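Local coordinates for protein trehalose-6-phosphate phosphatase (Cryptococcus neoformans, PDB 5DX9) that belongs to the trehalose-phosphatase family of the HAD superfamily and carries a bound magnesium ion beside a glycan pocket, at residues I226-M240 with P259-F271. Residues are numbered along the deposited sequence; the frame is centred on the assembly and turned at random.
Sequences IFPPGGVVDNNPVVM and PDVELTIRSKGVF
Met240 and Val261 exchange two backbone hydrogen bonds, Met240 N to Val261 O at 2.7 Å and Val261 N to Met240 O at 3.0 Å, and Leu263 N adds a third to Val238 O at 2.8 Å. Between them Val239 and Glu262 form an antiparallel non-hydrogen-bonded pair.

On the face formed by Val238, Met240, Val261 and Leu263, the extended chain of selenomethionine Met240, its CG anti to the backbone N (chi1 -176°), crosses Leu263 so that Met240 SE lies 4.1 Å from Leu263 CD1, and runs on to Arg195 and Tyr199 of helix 190-200. Val261 CG1 packs on Met240 CB. On the other face, Val239 CG2 touches Glu262 CG, and the Pro237 ring lies alongside the Glu262 chain.

In the loops, the Phe227 ring turns an edge to Ile265 O, 3.5 Å from Phe227 CE1, with Val270 CG2 also near its plane; Ile226 CG1 sits over the ring centre, and Ile226 CD1 meets Ile265 CG2 at about a right angle.

Val238 lies against one face of the Arg266 guanidinium, offset toward its rim; the approach of Val238 CG1 to Arg266 NH1 is very tight and its detail doubtful. Arg266 is bent at chi2 (-57°). Within its own segment Arg266 NH1 bonds to Leu263 O (3.1 Å) and Ile265 O (2.8 Å); both oxygens lie near the guanidinium plane, which should restrain its rotation, although the nitrogen stands above both carbonyl planes. Across the contact Arg266 NH2 reaches Asn236 O only weakly (3.3 Å).

The arrangement is a short two-stranded antiparallel ribbon, followed by a 3-10 turn at 267-269 that leads into strand 270-275, which pairs with 206-211 in the mainly parallel central sheet characteristic of the Rossmann-like HAD core.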
# COMPACT_ATOMS: atom_id res chain seq x y z
N ILE A 226 6.86 -11.72 9.64
CA ILE A 226 8.25 -12.05 9.35
C ILE A 226 8.92 -12.55 10.63
O ILE A 226 9.92 -13.26 10.59
CB ILE A 226 9.04 -10.86 8.80
CG1 ILE A 226 8.90 -9.64 9.72
CG2 ILE A 226 8.60 -10.54 7.39
CD1 ILE A 226 9.81 -8.50 9.35
N PHE A 227 8.34 -12.16 11.76
CA PHE A 227 8.82 -12.60 13.07
C PHE A 227 7.92 -13.72 13.59
O PHE A 227 6.73 -13.74 13.29
CB PHE A 227 8.83 -11.43 14.06
CG PHE A 227 9.55 -10.22 13.55
CD1 PHE A 227 10.86 -10.32 13.11
CD2 PHE A 227 8.93 -8.99 13.51
CE1 PHE A 227 11.53 -9.21 12.64
CE2 PHE A 227 9.59 -7.88 13.04
CZ PHE A 227 10.90 -7.99 12.61
N PRO A 228 8.50 -14.65 14.35
CA PRO A 228 7.71 -15.71 14.98
C PRO A 228 6.62 -15.13 15.87
O PRO A 228 6.81 -14.05 16.43
CB PRO A 228 8.74 -16.48 15.80
CG PRO A 228 10.05 -16.20 15.14
CD PRO A 228 9.94 -14.79 14.65
N PRO A 229 5.48 -15.83 15.98
CA PRO A 229 4.28 -15.42 16.71
C PRO A 229 4.54 -14.86 18.11
O PRO A 229 3.72 -14.09 18.61
CB PRO A 229 3.48 -16.72 16.80
CG PRO A 229 3.84 -17.45 15.56
CD PRO A 229 5.30 -17.13 15.31
N GLY A 230 5.65 -15.23 18.74
CA GLY A 230 5.95 -14.75 20.07
C GLY A 230 7.13 -13.80 20.10
O GLY A 230 7.69 -13.53 21.15
N GLY A 231 7.50 -13.29 18.93
CA GLY A 231 8.68 -12.45 18.81
C GLY A 231 9.94 -13.29 18.68
O GLY A 231 9.97 -14.44 19.09
N VAL A 232 10.98 -12.71 18.09
CA VAL A 232 12.25 -13.41 17.95
C VAL A 232 12.83 -13.70 19.33
O VAL A 232 12.76 -12.87 20.23
CB VAL A 232 13.27 -12.59 17.12
CG1 VAL A 232 13.59 -11.27 17.81
CG2 VAL A 232 14.54 -13.41 16.90
N VAL A 233 13.39 -14.89 19.49
CA VAL A 233 13.97 -15.28 20.76
C VAL A 233 15.50 -15.22 20.71
O VAL A 233 16.12 -15.78 19.81
CB VAL A 233 13.52 -16.69 21.19
CG1 VAL A 233 12.17 -16.62 21.87
CG2 VAL A 233 13.45 -17.61 19.98
N ASP A 234 16.09 -14.54 21.69
CA ASP A 234 17.54 -14.41 21.79
C ASP A 234 18.11 -13.64 20.60
O ASP A 234 17.57 -12.62 20.18
CB ASP A 234 18.19 -15.79 21.88
CG ASP A 234 17.47 -16.71 22.86
OD1 ASP A 234 17.72 -16.61 24.08
OD2 ASP A 234 16.67 -17.55 22.40
N ASN A 235 19.21 -14.15 20.05
CA ASN A 235 19.86 -13.53 18.90
C ASN A 235 19.69 -14.37 17.64
O ASN A 235 20.52 -14.33 16.74
CB ASN A 235 21.35 -13.30 19.18
CG ASN A 235 21.59 -12.34 20.33
OD1 ASN A 235 20.64 -11.82 20.93
ND2 ASN A 235 22.86 -12.10 20.65
N ASN A 236 18.60 -15.14 17.59
CA ASN A 236 18.32 -16.00 16.45
C ASN A 236 18.22 -15.22 15.15
O ASN A 236 17.78 -14.08 15.13
CB ASN A 236 17.04 -16.79 16.68
CG ASN A 236 17.14 -17.73 17.85
OD1 ASN A 236 18.19 -18.32 18.10
ND2 ASN A 236 16.05 -17.88 18.60
N PRO A 237 18.64 -15.85 14.04
CA PRO A 237 18.54 -15.25 12.71
C PRO A 237 17.10 -15.25 12.21
O PRO A 237 16.42 -16.27 12.30
CB PRO A 237 19.42 -16.16 11.83
CG PRO A 237 20.17 -17.05 12.79
CD PRO A 237 19.30 -17.17 13.99
N VAL A 238 16.64 -14.12 11.69
CA VAL A 238 15.33 -14.07 11.04
C VAL A 238 15.51 -14.33 9.55
O VAL A 238 15.98 -13.48 8.81
CB VAL A 238 14.62 -12.72 11.26
CG1 VAL A 238 15.57 -11.57 10.97
CG2 VAL A 238 13.37 -12.64 10.39
N VAL A 239 15.14 -15.54 9.13
CA VAL A 239 15.32 -15.96 7.75
C VAL A 239 14.03 -15.79 6.95
O VAL A 239 12.94 -16.04 7.47
CB VAL A 239 15.79 -17.42 7.66
CG1 VAL A 239 15.84 -17.88 6.22
CG2 VAL A 239 17.15 -17.57 8.34
N MSE A 240 14.16 -15.38 5.70
CA MSE A 240 12.99 -15.19 4.85
C MSE A 240 13.14 -15.89 3.50
O MSE A 240 14.10 -15.65 2.77
CB MSE A 240 12.74 -13.70 4.63
CG MSE A 240 11.49 -13.41 3.83
SE MSE A 240 11.32 -11.54 3.35
CE MSE A 240 9.64 -11.68 2.36
N PRO A 259 18.06 -17.78 -3.15
CA PRO A 259 18.35 -18.27 -1.80
C PRO A 259 17.44 -17.65 -0.75
O PRO A 259 16.79 -16.63 -1.00
CB PRO A 259 19.79 -17.82 -1.59
CG PRO A 259 19.86 -16.52 -2.34
CD PRO A 259 18.96 -16.69 -3.54
N ASP A 260 17.40 -18.27 0.43
CA ASP A 260 16.76 -17.66 1.59
C ASP A 260 17.66 -16.54 2.08
O ASP A 260 18.89 -16.63 1.97
CB ASP A 260 16.52 -18.69 2.70
CG ASP A 260 15.52 -19.75 2.30
OD1 ASP A 260 15.22 -19.86 1.09
OD2 ASP A 260 15.04 -20.48 3.19
N VAL A 261 17.07 -15.48 2.62
CA VAL A 261 17.87 -14.36 3.09
C VAL A 261 17.71 -14.14 4.59
O VAL A 261 16.66 -14.43 5.17
CB VAL A 261 17.49 -13.06 2.35
CG1 VAL A 261 16.22 -12.47 2.94
CG2 VAL A 261 18.63 -12.06 2.45
N GLU A 262 18.77 -13.65 5.22
CA GLU A 262 18.71 -13.24 6.62
C GLU A 262 18.37 -11.76 6.71
O GLU A 262 19.12 -10.92 6.21
CB GLU A 262 20.02 -13.53 7.34
CG GLU A 262 20.06 -14.85 8.08
CD GLU A 262 21.27 -14.98 8.98
OE1 GLU A 262 21.78 -16.11 9.14
OE2 GLU A 262 21.72 -13.94 9.53
N LEU A 263 17.26 -11.45 7.36
CA LEU A 263 16.83 -10.06 7.50
C LEU A 263 17.55 -9.37 8.66
O LEU A 263 17.78 -9.98 9.70
CB LEU A 263 15.32 -9.97 7.70
CG LEU A 263 14.45 -10.52 6.57
CD1 LEU A 263 12.98 -10.28 6.86
CD2 LEU A 263 14.86 -9.90 5.24
N THR A 264 17.90 -8.11 8.46
CA THR A 264 18.54 -7.32 9.50
C THR A 264 17.50 -6.73 10.44
O THR A 264 17.76 -6.53 11.63
CB THR A 264 19.39 -6.18 8.89
OG1 THR A 264 20.41 -6.73 8.06
CG2 THR A 264 20.02 -5.33 9.99
N ILE A 265 16.32 -6.47 9.90
CA ILE A 265 15.26 -5.80 10.65
C ILE A 265 14.82 -6.58 11.88
O ILE A 265 14.69 -7.81 11.84
CB ILE A 265 14.02 -5.54 9.76
CG1 ILE A 265 13.03 -4.63 10.48
CG2 ILE A 265 13.37 -6.85 9.36
CD1 ILE A 265 13.58 -3.26 10.78
N ARG A 266 14.61 -5.87 12.98
CA ARG A 266 14.00 -6.43 14.19
C ARG A 266 12.76 -5.61 14.55
O ARG A 266 12.66 -4.43 14.18
CB ARG A 266 14.99 -6.46 15.35
CG ARG A 266 16.08 -7.51 15.22
CD ARG A 266 15.48 -8.90 15.06
NE ARG A 266 16.49 -9.93 14.87
CZ ARG A 266 17.10 -10.18 13.71
NH1 ARG A 266 16.81 -9.46 12.63
NH2 ARG A 266 18.00 -11.15 13.63
N SER A 267 11.83 -6.23 15.27
CA SER A 267 10.51 -5.64 15.53
C SER A 267 10.58 -4.22 16.05
O SER A 267 9.74 -3.38 15.72
CB SER A 267 9.73 -6.51 16.52
OG SER A 267 10.12 -6.23 17.85
N LYS A 268 11.59 -3.94 16.86
CA LYS A 268 11.78 -2.63 17.45
C LYS A 268 12.08 -1.59 16.37
O LYS A 268 11.88 -0.39 16.56
CB LYS A 268 12.91 -2.68 18.48
CG LYS A 268 12.76 -1.72 19.65
CD LYS A 268 13.81 -2.03 20.71
CE LYS A 268 13.87 -0.96 21.78
NZ LYS A 268 15.00 -1.20 22.72
N GLY A 269 12.55 -2.07 15.22
CA GLY A 269 12.86 -1.20 14.10
C GLY A 269 11.70 -0.97 13.13
O GLY A 269 11.83 -0.20 12.18
N VAL A 270 10.58 -1.64 13.37
CA VAL A 270 9.42 -1.53 12.47
C VAL A 270 8.39 -0.56 13.03
O VAL A 270 7.86 -0.75 14.13
CB VAL A 270 8.75 -2.90 12.23
CG1 VAL A 270 7.52 -2.74 11.33
CG2 VAL A 270 9.73 -3.89 11.63
N PHE A 271 8.11 0.49 12.27
CA PHE A 271 7.11 1.48 12.67
C PHE A 271 5.88 1.43 11.77
O PHE A 271 5.73 2.26 10.86
CB PHE A 271 7.73 2.88 12.68
CG PHE A 271 8.76 3.07 13.76
CD1 PHE A 271 8.43 3.72 14.94
CD2 PHE A 271 10.05 2.59 13.60
CE1 PHE A 271 9.37 3.90 15.93
CE2 PHE A 271 11.00 2.77 14.60
CZ PHE A 271 10.66 3.42 15.76